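Local coordinates for protein putative rubredoxin reductase (Rhodopseudomonas palustris, PDB 3FG2) that probably uses its bound FAD to pass electrons from NADH to a ferredoxin that serves the cytochrome P450 CYP199A2, at residues Val181-Ile186 against Gly364-Asn369; Gly333-Phe338 against Ala354-Ala359; Ser188-Arg193 against Gly325-Gln330. One frame throughout, in Å; residues are numbered along the deposited sequence.

Contact 1 of 3, residues Val181-Ile186 against Gly364-Asn369; sequences VVTPEI and GIESVN
Glu366 reaches from its strand to Thr183, in the loop leading into helix 184-196, and its two carboxylate oxygens find different partners there. OE2 accepts the backbone N-H of Thr183 at 2.9 Å, on the lone pair that lies on the side of the other oxygen, with an N-H...O angle of 155°. A water held 2.8 Å from the same OE2 donates to it and also to the carbonyl O of Val181, so one carboxylate oxygen takes in two donors and the loop carbonyl is satisfied as well. OE1 lies 2.6 Å from Thr183 OG1, which is also 2.8 Å from Glu185 OE1; the hydroxyl proton could serve either acid. Thr183 stands at the N-cap position, but with chi1 at 59° its hydroxyl turns to these acids and does not cap the helix. Strand 361-368 is the middle strand of the antiparallel C-terminal sheet, whereas the helix belongs to the pyridine nucleotide-disulphide oxidoreductase part, and the carboxylate thus bridges the two. The Thr183 N-H, the water and the helix start would favour the anion, whereas burial and the nearby Glu185 carboxylate would work against it. Ile186 runs aslant the glutamate chain, its CG1 3.6 Å from Glu366 OE1, while its CD1 reaches Val368 CG2 at 4.2 Å.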
ATOM      1  N   VAL A 181      -1.077 -11.808  -1.692  1.00 28.66           N
ATOM      2  CA  VAL A 181      -2.134 -11.039  -2.339  1.00 29.67           C
ATOM      3  C   VAL A 181      -2.793 -11.503  -3.643  1.00 29.98           C
ATOM      4  O   VAL A 181      -3.836 -10.962  -4.008  1.00 32.21           O
ATOM      5  CB  VAL A 181      -1.659  -9.584  -2.558  1.00 30.40           C
ATOM      6  CG1 VAL A 181      -1.495  -8.880  -1.220  1.00 28.20           C
ATOM      7  CG2 VAL A 181      -0.328  -9.582  -3.302  1.00 31.09           C
ATOM      8  N   VAL A 182      -2.210 -12.467  -4.352  1.00 27.01           N
ATOM      9  CA  VAL A 182      -2.815 -12.936  -5.605  1.00 24.53           C
ATOM     10  C   VAL A 182      -2.882 -14.458  -5.662  1.00 23.68           C
ATOM     11  O   VAL A 182      -2.183 -15.143  -4.904  1.00 22.03           O
ATOM     12  CB  VAL A 182      -2.021 -12.446  -6.856  1.00 24.79           C
ATOM     13  CG1 VAL A 182      -1.854 -10.939  -6.812  1.00 21.91           C
ATOM     14  CG2 VAL A 182      -0.660 -13.137  -6.927  1.00 22.15           C
ATOM     15  N   THR A 183      -3.714 -14.985  -6.559  1.00 21.69           N
ATOM     16  CA  THR A 183      -3.840 -16.437  -6.709  1.00 22.16           C
ATOM     17  C   THR A 183      -2.715 -16.963  -7.624  1.00 22.59           C
ATOM     18  O   THR A 183      -2.114 -16.202  -8.387  1.00 22.15           O
ATOM     19  CB  THR A 183      -5.240 -16.835  -7.269  1.00 23.95           C
ATOM     20  OG1 THR A 183      -5.457 -16.224  -8.551  1.00 21.75           O
ATOM     21  CG2 THR A 183      -6.335 -16.390  -6.307  1.00 23.78           C
ATOM     22  N   PRO A 184      -2.420 -18.271  -7.561  1.00 21.12           N
ATOM     23  CA  PRO A 184      -1.365 -18.908  -8.361  1.00 22.89           C
ATOM     24  C   PRO A 184      -1.255 -18.555  -9.847  1.00 23.43           C
ATOM     25  O   PRO A 184      -0.145 -18.410 -10.361  1.00 22.88           O
ATOM     26  CB  PRO A 184      -1.619 -20.400  -8.139  1.00 22.83           C
ATOM     27  CG  PRO A 184      -2.161 -20.431  -6.741  1.00 20.81           C
ATOM     28  CD  PRO A 184      -3.146 -19.280  -6.772  1.00 21.29           C
ATOM     29  N   GLU A 185      -2.382 -18.423 -10.542  1.00 23.56           N
ATOM     30  CA  GLU A 185      -2.330 -18.100 -11.966  1.00 24.80           C
ATOM     31  C   GLU A 185      -1.670 -16.744 -12.219  1.00 22.91           C
ATOM     32  O   GLU A 185      -1.030 -16.545 -13.252  1.00 23.02           O
ATOM     33  CB  GLU A 185      -3.729 -18.118 -12.590  1.00 27.20           C
ATOM     34  CG  GLU A 185      -4.536 -19.383 -12.322  1.00 33.71           C
ATOM     35  CD  GLU A 185      -5.023 -19.484 -10.863  1.00 39.99           C
ATOM     36  OE1 GLU A 185      -5.328 -18.431 -10.245  1.00 38.21           O
ATOM     37  OE2 GLU A 185      -5.116 -20.621 -10.341  1.00 43.02           O
ATOM     38  N   ILE A 186      -1.824 -15.812 -11.286  1.00 19.80           N
ATOM     39  CA  ILE A 186      -1.203 -14.501 -11.440  1.00 18.92           C
ATOM     40  C   ILE A 186       0.295 -14.596 -11.152  1.00 18.21           C
ATOM     41  O   ILE A 186       1.114 -14.041 -11.892  1.00 15.92           O
ATOM     42  CB  ILE A 186      -1.848 -13.451 -10.501  1.00 17.83           C
ATOM     43  CG1 ILE A 186      -3.339 -13.302 -10.836  1.00 17.73           C
ATOM     44  CG2 ILE A 186      -1.149 -12.109 -10.650  1.00 16.02           C
ATOM     45  CD1 ILE A 186      -3.619 -12.943 -12.291  1.00 10.66           C
ATOM     46  N   GLY A 364     -13.691 -12.031  -6.450  1.00 17.94           N
ATOM     47  CA  GLY A 364     -12.726 -11.061  -6.931  1.00 16.58           C
ATOM     48  C   GLY A 364     -12.247 -11.325  -8.335  1.00 16.58           C
ATOM     49  O   GLY A 364     -12.378 -12.444  -8.840  1.00 15.96           O
ATOM     50  N   ILE A 365     -11.701 -10.288  -8.970  1.00 17.04           N
ATOM     51  CA  ILE A 365     -11.174 -10.413 -10.322  1.00 16.35           C
ATOM     52  C   ILE A 365      -9.789  -9.800 -10.385  1.00 18.44           C
ATOM     53  O   ILE A 365      -9.599  -8.638 -10.021  1.00 19.81           O
ATOM     54  CB  ILE A 365     -12.017  -9.675 -11.366  1.00 16.67           C
ATOM     55  CG1 ILE A 365     -13.467 -10.150 -11.330  1.00 17.15           C
ATOM     56  CG2 ILE A 365     -11.439  -9.926 -12.749  1.00 12.66           C
ATOM     57  CD1 ILE A 365     -14.345  -9.461 -12.380  1.00 15.29           C
ATOM     58  N   GLU A 366      -8.832 -10.591 -10.858  1.00 19.09           N
ATOM     59  CA  GLU A 366      -7.447 -10.163 -11.005  1.00 19.53           C
ATOM     60  C   GLU A 366      -7.216 -10.082 -12.510  1.00 18.75           C
ATOM     61  O   GLU A 366      -7.136 -11.107 -13.186  1.00 19.02           O
ATOM     62  CB  GLU A 366      -6.521 -11.204 -10.380  1.00 19.74           C
ATOM     63  CG  GLU A 366      -6.881 -11.581  -8.946  1.00 19.21           C
ATOM     64  CD  GLU A 366      -6.217 -12.883  -8.521  1.00 20.63           C
ATOM     65  OE1 GLU A 366      -6.441 -13.912  -9.202  1.00 18.57           O
ATOM     66  OE2 GLU A 366      -5.474 -12.880  -7.514  1.00 18.93           O
ATOM     67  N   SER A 367      -7.117  -8.864 -13.027  1.00 17.16           N
ATOM     68  CA  SER A 367      -6.949  -8.643 -14.458  1.00 16.78           C
ATOM     69  C   SER A 367      -5.576  -8.159 -14.895  1.00 16.24           C
ATOM     70  O   SER A 367      -5.075  -7.171 -14.377  1.00 17.26           O
ATOM     71  CB  SER A 367      -7.993  -7.636 -14.940  1.00 15.65           C
ATOM     72  OG  SER A 367      -9.296  -8.011 -14.529  1.00 18.55           O
ATOM     73  N   VAL A 368      -4.981  -8.851 -15.860  1.00 17.17           N
ATOM     74  CA  VAL A 368      -3.678  -8.465 -16.391  1.00 18.30           C
ATOM     75  C   VAL A 368      -3.900  -7.819 -17.753  1.00 18.47           C
ATOM     76  O   VAL A 368      -4.385  -8.469 -18.679  1.00 18.84           O
ATOM     77  CB  VAL A 368      -2.745  -9.679 -16.568  1.00 18.69           C
ATOM     78  CG1 VAL A 368      -1.515  -9.276 -17.371  1.00 19.63           C
ATOM     79  CG2 VAL A 368      -2.328 -10.211 -15.218  1.00 17.88           C
ATOM     80  N   ASN A 369      -3.540  -6.544 -17.867  1.00 19.29           N
ATOM     81  CA  ASN A 369      -3.714  -5.792 -19.111  1.00 20.08           C
ATOM     82  C   ASN A 369      -5.105  -6.029 -19.710  1.00 20.07           C
ATOM     83  O   ASN A 369      -5.240  -6.309 -20.903  1.00 22.87           O
ATOM     84  CB  ASN A 369      -2.653  -6.194 -20.138  1.00 16.88           C
ATOM     85  CG  ASN A 369      -1.242  -6.111 -19.591  1.00 18.56           C
ATOM     86  OD1 ASN A 369      -0.836  -5.093 -19.005  1.00 16.30           O
ATOM     87  ND2 ASN A 369      -0.473  -7.181 -19.795  1.00 12.59           N
TER
HETATM   88  O   HOH W   1      -6.140 -11.017  -5.516  1.00 33.44           O

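Contact 2 of 3, residues Gly333-Phe338 against Ala354-Ala359; sequences GLTAGF and AFCYKA
Thr335 and Cys356 form the close-packed end of this contact, where the loop after strand 327-333 folds over strand 351-358 of the C-terminal antiparallel sheet. The methyl CG2 of Thr335, set beside the backbone N by a chi1 of 49°, approaches Cys356 SG at 3.5 Å and nearly as closely its CB. Cys356 is buried and directs its side chain at the loop. A type II beta turn from Thr335 to Phe338 reverses the chain, with glycine at Gly337, where phi is positive; its closing bond, from Phe338 N to Thr335 O, is weak. At the last residue of the turn, Phe338 CA lies 3.5 Å from Tyr357 O in a CA-H...O contact, and Phe338 CB is 4.4 Å from Cys356 CB, while the ring leads away toward Thr183. The other end is more exposed: Ala336, Gly337 and Lys358 lie at the surface. The lysine chain, bent at chi3 (66°), brings CD within 3.2 Å of Gly337 O, yet its ammonium NZ stays 4.1 Å from Ala336 O. No conventional hydrogen bond crosses between loop and strand, so the pairing depends on methyl, sulfur and methylene contacts, with a bent CA-H...O contact and lysine methylenes against a carbonyl oxygen adding weakly polar touches.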
ATOM      1  N   GLY A 333     -11.784  -6.626  -5.276  1.00 18.26           N
ATOM      2  CA  GLY A 333     -12.338  -7.609  -4.356  1.00 17.11           C
ATOM      3  C   GLY A 333     -11.249  -8.309  -3.558  1.00 18.95           C
ATOM      4  O   GLY A 333     -10.063  -8.152  -3.845  1.00 18.46           O
ATOM      5  N   LEU A 334     -11.644  -9.077  -2.546  1.00 20.60           N
ATOM      6  CA  LEU A 334     -10.691  -9.813  -1.714  1.00 20.44           C
ATOM      7  C   LEU A 334     -10.766 -11.292  -2.106  1.00 22.27           C
ATOM      8  O   LEU A 334     -11.826 -11.912  -1.984  1.00 23.99           O
ATOM      9  CB  LEU A 334     -11.041  -9.627  -0.234  1.00 18.88           C
ATOM     10  CG  LEU A 334     -11.023  -8.176   0.283  1.00 19.10           C
ATOM     11  CD1 LEU A 334     -11.634  -8.085   1.675  1.00 16.29           C
ATOM     12  CD2 LEU A 334      -9.591  -7.667   0.303  1.00 18.21           C
ATOM     13  N   THR A 335      -9.652 -11.851  -2.577  1.00 20.92           N
ATOM     14  CA  THR A 335      -9.620 -13.249  -3.009  1.00 22.11           C
ATOM     15  C   THR A 335      -9.229 -14.313  -1.979  1.00 21.12           C
ATOM     16  O   THR A 335      -9.059 -15.479  -2.335  1.00 21.78           O
ATOM     17  CB  THR A 335      -8.683 -13.432  -4.210  1.00 22.51           C
ATOM     18  OG1 THR A 335      -7.432 -12.809  -3.926  1.00 24.16           O
ATOM     19  CG2 THR A 335      -9.279 -12.825  -5.459  1.00 24.01           C
ATOM     20  N   ALA A 336      -9.076 -13.934  -0.715  1.00 21.22           N
ATOM     21  CA  ALA A 336      -8.705 -14.914   0.304  1.00 20.15           C
ATOM     22  C   ALA A 336      -9.771 -16.014   0.410  1.00 19.64           C
ATOM     23  O   ALA A 336     -10.972 -15.737   0.389  1.00 17.37           O
ATOM     24  CB  ALA A 336      -8.523 -14.223   1.663  1.00 19.44           C
ATOM     25  N   GLY A 337      -9.321 -17.261   0.509  1.00 18.56           N
ATOM     26  CA  GLY A 337     -10.243 -18.372   0.632  1.00 19.90           C
ATOM     27  C   GLY A 337     -10.814 -18.849  -0.690  1.00 22.34           C
ATOM     28  O   GLY A 337     -11.821 -19.562  -0.710  1.00 21.68           O
ATOM     29  N   PHE A 338     -10.174 -18.464  -1.792  1.00 21.63           N
ATOM     30  CA  PHE A 338     -10.624 -18.866  -3.126  1.00 20.03           C
ATOM     31  C   PHE A 338     -10.588 -20.387  -3.260  1.00 21.35           C
ATOM     32  O   PHE A 338      -9.625 -21.030  -2.819  1.00 20.12           O
ATOM     33  CB  PHE A 338      -9.716 -18.247  -4.195  1.00 18.73           C
ATOM     34  CG  PHE A 338      -8.305 -18.780  -4.179  1.00 18.28           C
ATOM     35  CD1 PHE A 338      -7.949 -19.873  -4.968  1.00 17.79           C
ATOM     36  CD2 PHE A 338      -7.337 -18.198  -3.362  1.00 17.94           C
ATOM     37  CE1 PHE A 338      -6.650 -20.381  -4.945  1.00 19.26           C
ATOM     38  CE2 PHE A 338      -6.030 -18.698  -3.328  1.00 17.98           C
ATOM     39  CZ  PHE A 338      -5.685 -19.790  -4.120  1.00 18.10           C
ATOM     40  N   ALA A 354      -8.333 -13.509 -13.974  1.00 20.90           N
ATOM     41  CA  ALA A 354      -8.576 -14.692 -13.177  1.00 19.94           C
ATOM     42  C   ALA A 354      -9.817 -14.377 -12.350  1.00 21.29           C
ATOM     43  O   ALA A 354      -9.781 -13.523 -11.454  1.00 20.57           O
ATOM     44  CB  ALA A 354      -7.391 -14.975 -12.272  1.00 19.20           C
ATOM     45  N   PHE A 355     -10.928 -15.036 -12.674  1.00 20.57           N
ATOM     46  CA  PHE A 355     -12.156 -14.825 -11.926  1.00 20.54           C
ATOM     47  C   PHE A 355     -12.098 -15.780 -10.749  1.00 20.48           C
ATOM     48  O   PHE A 355     -12.134 -16.998 -10.909  1.00 21.23           O
ATOM     49  CB  PHE A 355     -13.385 -15.100 -12.805  1.00 21.55           C
ATOM     50  CG  PHE A 355     -13.721 -13.974 -13.739  1.00 20.84           C
ATOM     51  CD1 PHE A 355     -12.765 -13.472 -14.619  1.00 20.45           C
ATOM     52  CD2 PHE A 355     -14.992 -13.412 -13.740  1.00 23.03           C
ATOM     53  CE1 PHE A 355     -13.070 -12.429 -15.484  1.00 20.12           C
ATOM     54  CE2 PHE A 355     -15.312 -12.365 -14.603  1.00 21.70           C
ATOM     55  CZ  PHE A 355     -14.345 -11.873 -15.478  1.00 22.46           C
ATOM     56  N   CYS A 356     -11.990 -15.220  -9.554  1.00 21.83           N
ATOM     57  CA  CYS A 356     -11.884 -16.035  -8.361  1.00 19.59           C
ATOM     58  C   CYS A 356     -13.217 -16.214  -7.671  1.00 19.43           C
ATOM     59  O   CYS A 356     -13.943 -15.241  -7.426  1.00 17.37           O
ATOM     60  CB  CYS A 356     -10.886 -15.397  -7.404  1.00 20.13           C
ATOM     61  SG  CYS A 356      -9.371 -14.919  -8.231  1.00 22.73           S
ATOM     62  N   TYR A 357     -13.521 -17.467  -7.348  1.00 18.14           N
ATOM     63  CA  TYR A 357     -14.760 -17.819  -6.672  1.00 17.92           C
ATOM     64  C   TYR A 357     -14.542 -18.529  -5.344  1.00 18.34           C
ATOM     65  O   TYR A 357     -13.474 -19.094  -5.080  1.00 16.96           O
ATOM     66  CB  TYR A 357     -15.600 -18.744  -7.544  1.00 18.29           C
ATOM     67  CG  TYR A 357     -16.066 -18.146  -8.838  1.00 20.25           C
ATOM     68  CD1 TYR A 357     -15.176 -17.928  -9.889  1.00 20.18           C
ATOM     69  CD2 TYR A 357     -17.407 -17.810  -9.024  1.00 21.69           C
ATOM     70  CE1 TYR A 357     -15.607 -17.395 -11.094  1.00 21.74           C
ATOM     71  CE2 TYR A 357     -17.849 -17.273 -10.225  1.00 23.76           C
ATOM     72  CZ  TYR A 357     -16.946 -17.070 -11.257  1.00 22.98           C
ATOM     73  OH  TYR A 357     -17.387 -16.557 -12.454  1.00 26.25           O
ATOM     74  N   LYS A 358     -15.584 -18.500  -4.521  1.00 19.79           N
ATOM     75  CA  LYS A 358     -15.594 -19.179  -3.233  1.00 20.53           C
ATOM     76  C   LYS A 358     -17.042 -19.599  -3.009  1.00 19.77           C
ATOM     77  O   LYS A 358     -17.939 -18.758  -2.966  1.00 20.65           O
ATOM     78  CB  LYS A 358     -15.135 -18.256  -2.109  1.00 21.85           C
ATOM     79  CG  LYS A 358     -15.106 -18.956  -0.758  1.00 24.28           C
ATOM     80  CD  LYS A 358     -14.507 -18.082   0.336  1.00 25.20           C
ATOM     81  CE  LYS A 358     -15.369 -16.877   0.625  1.00 26.96           C
ATOM     82  NZ  LYS A 358     -14.809 -16.066   1.745  1.00 31.63           N
ATOM     83  N   ALA A 359     -17.272 -20.902  -2.899  1.00 20.44           N
ATOM     84  CA  ALA A 359     -18.619 -21.427  -2.697  1.00 19.78           C
ATOM     85  C   ALA A 359     -19.572 -20.998  -3.812  1.00 19.43           C
ATOM     86  O   ALA A 359     -20.722 -20.661  -3.548  1.00 21.67           O
ATOM     87  CB  ALA A 359     -19.162 -20.973  -1.345  1.00 19.08           C
TER

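Contact 3 of 3, residues Ser188-Arg193 against Gly325-Gln330; sequences SYFHDR and GDDKLQ
Helix 184-196 of the nucleotide-binding part lies against the antiparallel C-terminal sheet, and here it meets strand 327-333, running nearly antiparallel to it (163° between short axes 11.4 Å apart). Asp327, buried at the start of the strand, is gripped by two helix residues. Tyr189 OH donates to Asp327 OD1 at 2.6 Å, coming from above the carboxylate plane, 50° out of it. Arg193 takes the other oxygen: its NE lies 2.8 Å from Asp327 OD2 in a salt bridge with an almost straight N-H...O angle of 179°. That bond uses the lone pair on the side of OD1 and lies in the guanidinium plane. Bends at both chi2 and chi3 fold the arginine back so that NE, rather than the far end, makes the bond, while its CG sits 3.4 Å above one face of the Tyr189 ring, toward the rim. Phe190 supplies the apolar half. Its ring passes the aspartate nearly at right angles to the carboxylate, CE2 standing 3.8 Å from Asp327 CB, and its CE1 packs at 3.8 Å on Leu329 CG. Tyr189 CD2 sits over the centre of one Phe190 face, 3.8 Å above it. Outside the pair, Phe352 meets Tyr189 edge-to-face, and Asn369 ND2 gives Asp327 OD1 a further hydrogen bond. With a cationic partner and two neutral donors around it, the buried carboxylate is probably stabilised as an anion, and bonds to both oxygens should limit its rotation.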
ATOM      1  N   SER A 188       2.237 -17.192 -11.433  1.00 20.55           N
ATOM      2  CA  SER A 188       2.831 -17.905 -12.554  1.00 21.84           C
ATOM      3  C   SER A 188       3.121 -16.965 -13.729  1.00 21.87           C
ATOM      4  O   SER A 188       4.244 -16.923 -14.233  1.00 22.90           O
ATOM      5  CB  SER A 188       1.896 -19.033 -12.997  1.00 22.42           C
ATOM      6  OG  SER A 188       2.426 -19.737 -14.105  1.00 26.66           O
ATOM      7  N   TYR A 189       2.110 -16.211 -14.156  1.00 20.78           N
ATOM      8  CA  TYR A 189       2.270 -15.280 -15.274  1.00 20.28           C
ATOM      9  C   TYR A 189       3.438 -14.322 -15.048  1.00 20.84           C
ATOM     10  O   TYR A 189       4.302 -14.153 -15.911  1.00 21.75           O
ATOM     11  CB  TYR A 189       0.994 -14.447 -15.485  1.00 18.26           C
ATOM     12  CG  TYR A 189       1.157 -13.358 -16.531  1.00 17.76           C
ATOM     13  CD1 TYR A 189       1.175 -13.667 -17.897  1.00 16.23           C
ATOM     14  CD2 TYR A 189       1.359 -12.029 -16.155  1.00 17.37           C
ATOM     15  CE1 TYR A 189       1.397 -12.680 -18.867  1.00 14.96           C
ATOM     16  CE2 TYR A 189       1.582 -11.026 -17.117  1.00 16.53           C
ATOM     17  CZ  TYR A 189       1.600 -11.362 -18.470  1.00 17.04           C
ATOM     18  OH  TYR A 189       1.822 -10.382 -19.418  1.00 12.76           O
ATOM     19  N   PHE A 190       3.457 -13.686 -13.885  1.00 21.04           N
ATOM     20  CA  PHE A 190       4.514 -12.739 -13.582  1.00 19.36           C
ATOM     21  C   PHE A 190       5.868 -13.391 -13.373  1.00 19.54           C
ATOM     22  O   PHE A 190       6.907 -12.759 -13.590  1.00 17.96           O
ATOM     23  CB  PHE A 190       4.113 -11.873 -12.388  1.00 16.91           C
ATOM     24  CG  PHE A 190       3.157 -10.785 -12.754  1.00 18.08           C
ATOM     25  CD1 PHE A 190       1.807 -10.885 -12.443  1.00 15.48           C
ATOM     26  CD2 PHE A 190       3.599  -9.678 -13.482  1.00 17.97           C
ATOM     27  CE1 PHE A 190       0.908  -9.901 -12.858  1.00 16.42           C
ATOM     28  CE2 PHE A 190       2.707  -8.685 -13.903  1.00 16.22           C
ATOM     29  CZ  PHE A 190       1.361  -8.797 -13.592  1.00 16.86           C
ATOM     30  N   HIS A 191       5.865 -14.655 -12.961  1.00 19.55           N
ATOM     31  CA  HIS A 191       7.122 -15.355 -12.783  1.00 20.04           C
ATOM     32  C   HIS A 191       7.731 -15.522 -14.171  1.00 19.94           C
ATOM     33  O   HIS A 191       8.929 -15.335 -14.357  1.00 20.11           O
ATOM     34  CB  HIS A 191       6.915 -16.728 -12.145  1.00 19.63           C
ATOM     35  CG  HIS A 191       8.113 -17.618 -12.257  1.00 19.75           C
ATOM     36  ND1 HIS A 191       8.437 -18.285 -13.420  1.00 21.70           N
ATOM     37  CD2 HIS A 191       9.102 -17.896 -11.377  1.00 19.25           C
ATOM     38  CE1 HIS A 191       9.574 -18.936 -13.251  1.00 21.27           C
ATOM     39  NE2 HIS A 191       9.999 -18.716 -12.019  1.00 20.90           N
ATOM     40  N   ASP A 192       6.891 -15.869 -15.144  1.00 20.48           N
ATOM     41  CA  ASP A 192       7.350 -16.056 -16.517  1.00 22.62           C
ATOM     42  C   ASP A 192       7.863 -14.738 -17.108  1.00 24.19           C
ATOM     43  O   ASP A 192       8.974 -14.673 -17.639  1.00 24.85           O
ATOM     44  CB  ASP A 192       6.220 -16.603 -17.404  1.00 20.67           C
ATOM     45  CG  ASP A 192       5.862 -18.056 -17.093  1.00 21.26           C
ATOM     46  OD1 ASP A 192       6.674 -18.767 -16.463  1.00 24.00           O
ATOM     47  OD2 ASP A 192       4.766 -18.498 -17.501  1.00 20.25           O
ATOM     48  N   ARG A 193       7.052 -13.690 -17.013  1.00 23.48           N
ATOM     49  CA  ARG A 193       7.421 -12.384 -17.541  1.00 23.46           C
ATOM     50  C   ARG A 193       8.750 -11.885 -16.991  1.00 23.78           C
ATOM     51  O   ARG A 193       9.627 -11.470 -17.753  1.00 22.38           O
ATOM     52  CB  ARG A 193       6.324 -11.370 -17.231  1.00 23.76           C
ATOM     53  CG  ARG A 193       5.008 -11.701 -17.920  1.00 29.21           C
ATOM     54  CD  ARG A 193       5.136 -11.523 -19.426  1.00 29.47           C
ATOM     55  NE  ARG A 193       5.164 -10.109 -19.794  1.00 32.36           N
ATOM     56  CZ  ARG A 193       5.771  -9.624 -20.873  1.00 33.50           C
ATOM     57  NH1 ARG A 193       6.415 -10.435 -21.701  1.00 33.23           N
ATOM     58  NH2 ARG A 193       5.725  -8.325 -21.129  1.00 35.02           N
ATOM     59  N   GLY A 325       6.890  -3.700 -15.031  1.00 14.92           N
ATOM     60  CA  GLY A 325       7.439  -3.692 -16.373  1.00 17.86           C
ATOM     61  C   GLY A 325       6.415  -3.096 -17.323  1.00 19.64           C
ATOM     62  O   GLY A 325       5.973  -1.964 -17.137  1.00 19.38           O
ATOM     63  N   ASP A 326       6.018  -3.853 -18.337  1.00 20.11           N
ATOM     64  CA  ASP A 326       5.031  -3.352 -19.280  1.00 22.02           C
ATOM     65  C   ASP A 326       3.633  -3.880 -18.994  1.00 21.19           C
ATOM     66  O   ASP A 326       2.687  -3.532 -19.691  1.00 21.28           O
ATOM     67  CB  ASP A 326       5.437  -3.711 -20.710  1.00 23.52           C
ATOM     68  CG  ASP A 326       6.739  -3.062 -21.116  1.00 27.00           C
ATOM     69  OD1 ASP A 326       6.957  -1.894 -20.724  1.00 29.64           O
ATOM     70  OD2 ASP A 326       7.537  -3.702 -21.830  1.00 29.06           O
ATOM     71  N   ASP A 327       3.504  -4.712 -17.965  1.00 21.64           N
ATOM     72  CA  ASP A 327       2.211  -5.295 -17.606  1.00 23.40           C
ATOM     73  C   ASP A 327       1.505  -4.520 -16.504  1.00 22.53           C
ATOM     74  O   ASP A 327       2.147  -3.966 -15.610  1.00 23.49           O
ATOM     75  CB  ASP A 327       2.377  -6.751 -17.141  1.00 24.64           C
ATOM     76  CG  ASP A 327       2.803  -7.688 -18.258  1.00 24.85           C
ATOM     77  OD1 ASP A 327       2.088  -7.774 -19.278  1.00 24.63           O
ATOM     78  OD2 ASP A 327       3.853  -8.349 -18.107  1.00 27.61           O
ATOM     79  N   LYS A 328       0.178  -4.486 -16.579  1.00 21.92           N
ATOM     80  CA  LYS A 328      -0.645  -3.807 -15.585  1.00 21.36           C
ATOM     81  C   LYS A 328      -1.516  -4.855 -14.910  1.00 22.43           C
ATOM     82  O   LYS A 328      -2.145  -5.672 -15.584  1.00 22.74           O
ATOM     83  CB  LYS A 328      -1.539  -2.759 -16.245  1.00 21.10           C
ATOM     84  CG  LYS A 328      -2.706  -2.294 -15.367  1.00 24.72           C
ATOM     85  CD  LYS A 328      -2.285  -1.328 -14.264  1.00 23.11           C
ATOM     86  CE  LYS A 328      -2.164   0.097 -14.806  1.00 23.34           C
ATOM     87  NZ  LYS A 328      -1.832   1.094 -13.741  1.00 23.49           N
ATOM     88  N   LEU A 329      -1.541  -4.830 -13.580  1.00 22.46           N
ATOM     89  CA  LEU A 329      -2.335  -5.773 -12.809  1.00 20.37           C
ATOM     90  C   LEU A 329      -3.384  -4.989 -12.041  1.00 20.80           C
ATOM     91  O   LEU A 329      -3.062  -4.041 -11.320  1.00 21.31           O
ATOM     92  CB  LEU A 329      -1.456  -6.519 -11.803  1.00 20.16           C
ATOM     93  CG  LEU A 329      -1.901  -7.873 -11.218  1.00 22.57           C
ATOM     94  CD1 LEU A 329      -1.301  -8.028  -9.826  1.00 21.65           C
ATOM     95  CD2 LEU A 329      -3.399  -7.988 -11.141  1.00 20.58           C
ATOM     96  N   GLN A 330      -4.638  -5.378 -12.198  1.00 19.60           N
ATOM     97  CA  GLN A 330      -5.716  -4.727 -11.480  1.00 20.92           C
ATOM     98  C   GLN A 330      -6.500  -5.789 -10.726  1.00 21.44           C
ATOM     99  O   GLN A 330      -6.829  -6.844 -11.272  1.00 22.08           O
ATOM    100  CB  GLN A 330      -6.635  -3.976 -12.441  1.00 17.62           C
ATOM    101  CG  GLN A 330      -6.017  -2.732 -13.030  1.00 15.13           C
ATOM    102  CD  GLN A 330      -6.863  -2.173 -14.140  1.00 16.16           C
ATOM    103  OE1 GLN A 330      -7.082  -2.833 -15.155  1.00 18.16           O
ATOM    104  NE2 GLN A 330      -7.356  -0.958 -13.956  1.00 18.61           N
TER

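All three contacts draw on the C-terminal antiparallel sheet, and contacts 1 and 3 both set helix 184-196 against it, at adjacent strands 361-368 and 327-333. Contact 1 lies about 10 Å, centre to centre, from each of the others, whereas contacts 2 and 3 are about 19 Å apart. Contact 1 joins contact 2 through Glu366 O to Ala354 N at 2.8 Å, probably a hydrogen bond, and through Thr183 CG2 on Phe338 CD2 at 3.6 Å. Toward contact 3, Ser367 N to Gln330 O at 2.7 Å continues the sheet pairing. The FAD stays at a distance, about 10 Å from the Val181 side chain and about 9 Å from that of Leu329.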